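Local coordinates for acetone carboxylase alpha subunit (Xanthobacter autotrophicus Py2, PDB 5M45), which forms the alpha subunit of a multi-subunit carboxylase and belongs to the hydantoinase B/oxoprolinase family, at residues 330-342 with 716-728. Sequence-based numbering, arbitrary orientation.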
loop_
_atom_site.group_PDB
_atom_site.type_symbol
_atom_site.label_atom_id
_atom_site.label_comp_id
_atom_site.label_asym_id
_atom_site.label_seq_id
_atom_site.Cartn_x
_atom_site.Cartn_y
_atom_site.Cartn_z
ATOM N N TRP A 330 -40.579 2.065 -4.774
ATOM C CA TRP A 330 -39.979 1.896 -6.106
ATOM C C TRP A 330 -38.761 0.957 -6.094
ATOM O O TRP A 330 -38.218 0.648 -5.031
ATOM C CB TRP A 330 -39.714 3.240 -6.807
ATOM C CG TRP A 330 -38.590 4.063 -6.319
ATOM C CD1 TRP A 330 -38.189 4.235 -5.026
ATOM C CD2 TRP A 330 -37.719 4.872 -7.113
ATOM N NE1 TRP A 330 -37.103 5.071 -4.974
ATOM C CE2 TRP A 330 -36.797 5.483 -6.236
ATOM C CE3 TRP A 330 -37.620 5.139 -8.490
ATOM C CZ2 TRP A 330 -35.806 6.344 -6.689
ATOM C CZ3 TRP A 330 -36.619 5.977 -8.949
ATOM C CH2 TRP A 330 -35.728 6.595 -8.042
ATOM N N ARG A 331 -38.420 0.447 -7.286
ATOM C CA ARG A 331 -37.469 -0.628 -7.431
ATOM C C ARG A 331 -36.609 -0.395 -8.668
ATOM O O ARG A 331 -37.126 -0.027 -9.732
ATOM C CB ARG A 331 -38.203 -1.977 -7.498
ATOM C CG ARG A 331 -37.326 -3.203 -7.656
ATOM C CD ARG A 331 -38.223 -4.453 -7.774
ATOM N NE ARG A 331 -37.446 -5.685 -7.891
ATOM C CZ ARG A 331 -36.861 -6.321 -6.886
ATOM N NH1 ARG A 331 -36.982 -5.883 -5.632
ATOM N NH2 ARG A 331 -36.142 -7.409 -7.135
ATOM N N LEU A 332 -35.299 -0.612 -8.515
ATOM C CA LEU A 332 -34.345 -0.495 -9.616
ATOM C C LEU A 332 -33.546 -1.786 -9.757
ATOM O O LEU A 332 -32.834 -2.167 -8.829
ATOM C CB LEU A 332 -33.428 0.685 -9.399
ATOM C CG LEU A 332 -34.226 2.000 -9.358
ATOM C CD1 LEU A 332 -34.411 2.465 -7.937
ATOM C CD2 LEU A 332 -33.550 3.108 -10.165
ATOM N N ASP A 333 -33.666 -2.441 -10.922
ATOM C CA ASP A 333 -33.094 -3.768 -11.180
ATOM C C ASP A 333 -32.120 -3.648 -12.353
ATOM O O ASP A 333 -32.520 -3.224 -13.453
ATOM C CB ASP A 333 -34.251 -4.743 -11.482
ATOM C CG ASP A 333 -33.790 -6.206 -11.662
ATOM O OD1 ASP A 333 -32.599 -6.501 -11.853
ATOM O OD2 ASP A 333 -34.667 -7.107 -11.600
ATOM N N PHE A 334 -30.855 -4.022 -12.121
ATOM C CA PHE A 334 -29.760 -3.899 -13.099
ATOM C C PHE A 334 -29.331 -5.236 -13.757
ATOM O O PHE A 334 -28.221 -5.339 -14.285
ATOM C CB PHE A 334 -28.591 -3.127 -12.466
ATOM C CG PHE A 334 -28.959 -1.696 -12.125
ATOM C CD1 PHE A 334 -29.606 -1.388 -10.925
ATOM C CD2 PHE A 334 -28.748 -0.669 -13.038
ATOM C CE1 PHE A 334 -29.989 -0.073 -10.640
ATOM C CE2 PHE A 334 -29.140 0.630 -12.763
ATOM C CZ PHE A 334 -29.759 0.932 -11.561
ATOM N N GLU A 335 -30.228 -6.234 -13.762
ATOM C CA GLU A 335 -30.081 -7.444 -14.555
ATOM C C GLU A 335 -29.642 -7.132 -15.971
ATOM O O GLU A 335 -30.272 -6.302 -16.636
ATOM C CB GLU A 335 -31.429 -8.185 -14.634
ATOM C CG GLU A 335 -31.507 -9.445 -15.560
ATOM C CD GLU A 335 -31.049 -10.728 -14.851
ATOM O OE1 GLU A 335 -30.968 -11.832 -15.446
ATOM O OE2 GLU A 335 -30.751 -10.638 -13.660
ATOM N N GLY A 336 -28.587 -7.790 -16.425
ATOM C CA GLY A 336 -28.039 -7.559 -17.743
ATOM C C GLY A 336 -26.745 -6.769 -17.814
ATOM O O GLY A 336 -26.146 -6.660 -18.873
ATOM N N SER A 337 -26.305 -6.232 -16.685
ATOM C CA SER A 337 -25.090 -5.406 -16.653
ATOM C C SER A 337 -23.826 -6.241 -16.906
ATOM O O SER A 337 -23.807 -7.461 -16.678
ATOM C CB SER A 337 -24.962 -4.667 -15.292
ATOM O OG SER A 337 -26.049 -3.770 -15.068
ATOM N N SER A 338 -22.784 -5.563 -17.379
ATOM C CA SER A 338 -21.490 -6.202 -17.690
ATOM C C SER A 338 -20.659 -6.513 -16.425
ATOM O O SER A 338 -21.022 -6.135 -15.322
ATOM C CB SER A 338 -20.706 -5.349 -18.723
ATOM O OG SER A 338 -20.470 -4.025 -18.268
ATOM N N ARG A 339 -19.542 -7.216 -16.606
ATOM C CA ARG A 339 -18.675 -7.715 -15.531
ATOM C C ARG A 339 -17.652 -6.670 -15.107
ATOM O O ARG A 339 -17.306 -5.773 -15.883
ATOM C CB ARG A 339 -17.927 -8.980 -16.011
ATOM C CG ARG A 339 -17.178 -9.765 -14.951
ATOM C CD ARG A 339 -16.584 -11.084 -15.418
ATOM N NE ARG A 339 -15.515 -10.959 -16.400
ATOM C CZ ARG A 339 -15.614 -11.281 -17.709
ATOM N NH1 ARG A 339 -16.753 -11.795 -18.228
ATOM N NH2 ARG A 339 -14.542 -11.138 -18.505
ATOM N N TRP A 340 -17.168 -6.785 -13.858
ATOM C CA TRP A 340 -15.939 -6.068 -13.452
ATOM C C TRP A 340 -14.798 -6.334 -14.447
ATOM O O TRP A 340 -14.851 -7.299 -15.221
ATOM C CB TRP A 340 -15.535 -6.445 -12.013
ATOM C CG TRP A 340 -15.202 -7.909 -11.821
ATOM C CD1 TRP A 340 -16.063 -8.891 -11.433
ATOM C CD2 TRP A 340 -13.928 -8.527 -11.963
ATOM N NE1 TRP A 340 -15.408 -10.094 -11.357
ATOM C CE2 TRP A 340 -14.094 -9.905 -11.678
ATOM C CE3 TRP A 340 -12.669 -8.065 -12.321
ATOM C CZ2 TRP A 340 -13.034 -10.823 -11.702
ATOM C CZ3 TRP A 340 -11.608 -9.001 -12.363
ATOM C CH2 TRP A 340 -11.802 -10.350 -12.038
ATOM N N GLY A 341 -13.785 -5.486 -14.446
ATOM C CA GLY A 341 -12.638 -5.696 -15.352
ATOM C C GLY A 341 -11.267 -5.264 -14.806
ATOM O O GLY A 341 -11.156 -4.765 -13.651
ATOM N N TRP A 342 -10.250 -5.413 -15.669
ATOM C CA TRP A 342 -8.864 -5.128 -15.318
ATOM C C TRP A 342 -8.531 -3.671 -15.709
ATOM O O TRP A 342 -7.969 -3.382 -16.759
ATOM C CB TRP A 342 -7.895 -6.131 -15.951
ATOM C CG TRP A 342 -8.200 -7.574 -15.643
ATOM C CD1 TRP A 342 -8.702 -8.504 -16.525
ATOM C CD2 TRP A 342 -8.050 -8.255 -14.394
ATOM N NE1 TRP A 342 -8.863 -9.715 -15.902
ATOM C CE2 TRP A 342 -8.478 -9.589 -14.587
ATOM C CE3 TRP A 342 -7.619 -7.869 -13.125
ATOM C CZ2 TRP A 342 -8.449 -10.546 -13.566
ATOM C CZ3 TRP A 342 -7.583 -8.815 -12.119
ATOM C CH2 TRP A 342 -8.006 -10.150 -12.346
ATOM N N GLN A 716 -17.685 -8.805 -26.744
ATOM C CA GLN A 716 -17.312 -9.089 -25.351
ATOM C C GLN A 716 -18.372 -8.555 -24.379
ATOM O O GLN A 716 -18.724 -9.264 -23.418
ATOM C CB GLN A 716 -15.937 -8.499 -25.007
ATOM C CG GLN A 716 -15.372 -8.964 -23.679
ATOM C CD GLN A 716 -15.990 -8.234 -22.474
ATOM O OE1 GLN A 716 -16.425 -7.083 -22.579
ATOM N NE2 GLN A 716 -16.020 -8.914 -21.327
ATOM N N MET A 717 -18.884 -7.353 -24.632
ATOM C CA MET A 717 -19.943 -6.753 -23.787
ATOM C C MET A 717 -21.210 -7.636 -23.695
ATOM O O MET A 717 -21.667 -7.958 -22.579
ATOM C CB MET A 717 -20.294 -5.348 -24.282
ATOM C CG MET A 717 -21.292 -4.593 -23.421
ATOM S SD MET A 717 -22.105 -3.206 -24.276
ATOM C CE MET A 717 -23.375 -4.078 -25.249
ATOM N N PHE A 718 -21.738 -8.043 -24.842
ATOM C CA PHE A 718 -22.892 -8.972 -24.855
ATOM C C PHE A 718 -22.557 -10.320 -24.215
ATOM O O PHE A 718 -23.321 -10.794 -23.362
ATOM C CB PHE A 718 -23.465 -9.156 -26.276
ATOM C CG PHE A 718 -24.227 -7.940 -26.782
ATOM C CD1 PHE A 718 -25.435 -7.559 -26.193
ATOM C CD2 PHE A 718 -23.731 -7.163 -27.821
ATOM C CE1 PHE A 718 -26.136 -6.462 -26.664
ATOM C CE2 PHE A 718 -24.412 -6.041 -28.272
ATOM C CZ PHE A 718 -25.634 -5.708 -27.702
ATOM N N ALA A 719 -21.396 -10.917 -24.523
ATOM C CA ALA A 719 -21.098 -12.237 -23.958
ATOM C C ALA A 719 -21.033 -12.223 -22.434
ATOM O O ALA A 719 -21.567 -13.131 -21.783
ATOM C CB ALA A 719 -19.834 -12.822 -24.536
ATOM N N ALA A 720 -20.375 -11.213 -21.871
ATOM C CA ALA A 720 -20.235 -11.111 -20.409
ATOM C C ALA A 720 -21.602 -10.803 -19.732
ATOM O O ALA A 720 -21.928 -11.386 -18.688
ATOM C CB ALA A 720 -19.209 -10.045 -20.048
ATOM N N SER A 721 -22.376 -9.917 -20.346
ATOM C CA SER A 721 -23.723 -9.548 -19.886
ATOM C C SER A 721 -24.688 -10.779 -19.870
ATOM O O SER A 721 -25.437 -10.997 -18.922
ATOM C CB SER A 721 -24.276 -8.398 -20.737
ATOM O OG SER A 721 -23.513 -7.166 -20.585
ATOM N N PHE A 722 -24.628 -11.592 -20.927
ATOM C CA PHE A 722 -25.461 -12.783 -21.021
ATOM C C PHE A 722 -25.188 -13.738 -19.867
ATOM O O PHE A 722 -26.132 -14.234 -19.246
ATOM C CB PHE A 722 -25.241 -13.569 -22.325
ATOM C CG PHE A 722 -25.710 -12.890 -23.602
ATOM C CD1 PHE A 722 -26.609 -11.817 -23.615
ATOM C CD2 PHE A 722 -25.253 -13.373 -24.809
ATOM C CE1 PHE A 722 -26.993 -11.236 -24.804
ATOM C CE2 PHE A 722 -25.635 -12.792 -26.009
ATOM C CZ PHE A 722 -26.504 -11.720 -26.010
ATOM N N LYS A 723 -23.906 -14.004 -19.579
ATOM C CA LYS A 723 -23.551 -14.952 -18.502
ATOM C C LYS A 723 -24.013 -14.494 -17.120
ATOM O O LYS A 723 -24.466 -15.291 -16.363
ATOM C CB LYS A 723 -22.052 -15.209 -18.441
ATOM C CG LYS A 723 -21.627 -16.206 -19.488
ATOM C CD LYS A 723 -20.103 -16.441 -19.436
ATOM C CE LYS A 723 -19.291 -15.150 -19.762
ATOM N NZ LYS A 723 -17.897 -15.360 -20.173
ATOM N N LEU A 724 -23.861 -13.215 -16.798
ATOM C CA LEU A 724 -24.322 -12.667 -15.493
ATOM C C LEU A 724 -25.840 -12.393 -15.396
ATOM O O LEU A 724 -26.351 -12.221 -14.284
ATOM C CB LEU A 724 -23.562 -11.375 -15.168
ATOM C CG LEU A 724 -22.098 -11.599 -14.760
ATOM C CD1 LEU A 724 -21.284 -10.327 -15.009
ATOM C CD2 LEU A 724 -21.974 -12.045 -13.331
ATOM N N GLY A 725 -26.527 -12.343 -16.536
ATOM C CA GLY A 725 -27.942 -11.958 -16.644
ATOM C C GLY A 725 -28.750 -12.835 -17.604
ATOM O O GLY A 725 -29.070 -12.403 -18.713
ATOM N N PRO A 726 -29.101 -14.047 -17.184
ATOM C CA PRO A 726 -29.874 -14.935 -18.074
ATOM C C PRO A 726 -31.217 -14.374 -18.565
ATOM O O PRO A 726 -31.647 -14.715 -19.654
ATOM C CB PRO A 726 -30.115 -16.211 -17.242
ATOM C CG PRO A 726 -29.586 -15.913 -15.855
ATOM C CD PRO A 726 -28.801 -14.646 -15.867
ATOM N N ARG A 727 -31.872 -13.526 -17.790
ATOM C CA ARG A 727 -33.099 -12.896 -18.252
ATOM C C ARG A 727 -32.831 -11.933 -19.424
ATOM O O ARG A 727 -33.648 -11.817 -20.337
ATOM C CB ARG A 727 -33.748 -12.189 -17.080
ATOM C CG ARG A 727 -35.171 -11.780 -17.277
ATOM C CD ARG A 727 -35.876 -11.693 -15.879
ATOM N NE ARG A 727 -35.275 -11.016 -14.683
ATOM C CZ ARG A 727 -35.083 -9.690 -14.492
ATOM N NH1 ARG A 727 -35.241 -8.836 -15.504
ATOM N NH2 ARG A 727 -34.686 -9.256 -13.323
ATOM N N PHE A 728 -31.681 -11.258 -19.406
ATOM C CA PHE A 728 -31.252 -10.386 -20.487
ATOM C C PHE A 728 -30.945 -11.193 -21.749
ATOM O O PHE A 728 -31.362 -10.788 -22.828
ATOM C CB PHE A 728 -30.061 -9.468 -20.080
ATOM C CG PHE A 728 -29.497 -8.659 -21.228
ATOM C CD1 PHE A 728 -30.223 -7.655 -21.816
ATOM C CD2 PHE A 728 -28.227 -8.935 -21.716
ATOM C CE1 PHE A 728 -29.704 -6.938 -22.898
ATOM C CE2 PHE A 728 -27.697 -8.204 -22.791
ATOM C CZ PHE A 728 -28.438 -7.206 -23.383
HETATM O O HOH W 1 -28.697 -12.149 -12.890
HETATM O O HOH W 2 -27.022 -9.400 -14.477
HETATM O O HOH W 3 -25.639 -9.389 -16.726
HETATM O O HOH W 4 -17.598 -7.316 -19.001
HETATM O O HOH W 5 -19.540 -12.482 -17.391
#
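Gln716 meets Arg339 with its amide turned almost perpendicular to the guanidinium (89°), and water 4 links Gln716 NE2 to Arg339 N. Glu746, outside the two segments, salt-bridges Arg339 NH1 and accepts from Gln716 NE2. One turn on, Ala720 CB lies 3.5 Å from Arg339 NH1, and water 5 joins that nitrogen to Ala720 O. Ser721 packs its CB against Gly336 O, while its OG bonds to Met717 O, 2.8 Å away, and to His317. Lys723 NZ approaches Arg339 NH1, like charges sharing Glu746 as salt-bridge partner. Leu724 CD1 rests on Arg339 CA at 3.7 Å, the two side chains crossing at about a right angle.

The loop leaving strand 330-333 of a mixed sheet, which starts with a type II turn from Phe334 to Ser337, packs against the joint between helices 712-724 and 726-735. Leu724 O accepts from water 1, which also donates to Glu335 OE2. Gly725 sits at the N-cap position of the second helix. Glu335 chi1 (174°) brings CG over the centre of one face of the Arg727 guanidinium, and the bend at chi2 (86°) turns the carboxylate back, its OE1 accepting from Arg727 N (3.0 Å) through the anti lone pair. At the guanidinium edge, NH2 reaches Asp333 OD2 in a 2.8 Å salt bridge. Arg381 pairs with both acids. Phe728 CB closes on Gly336 CA at 3.6 Å.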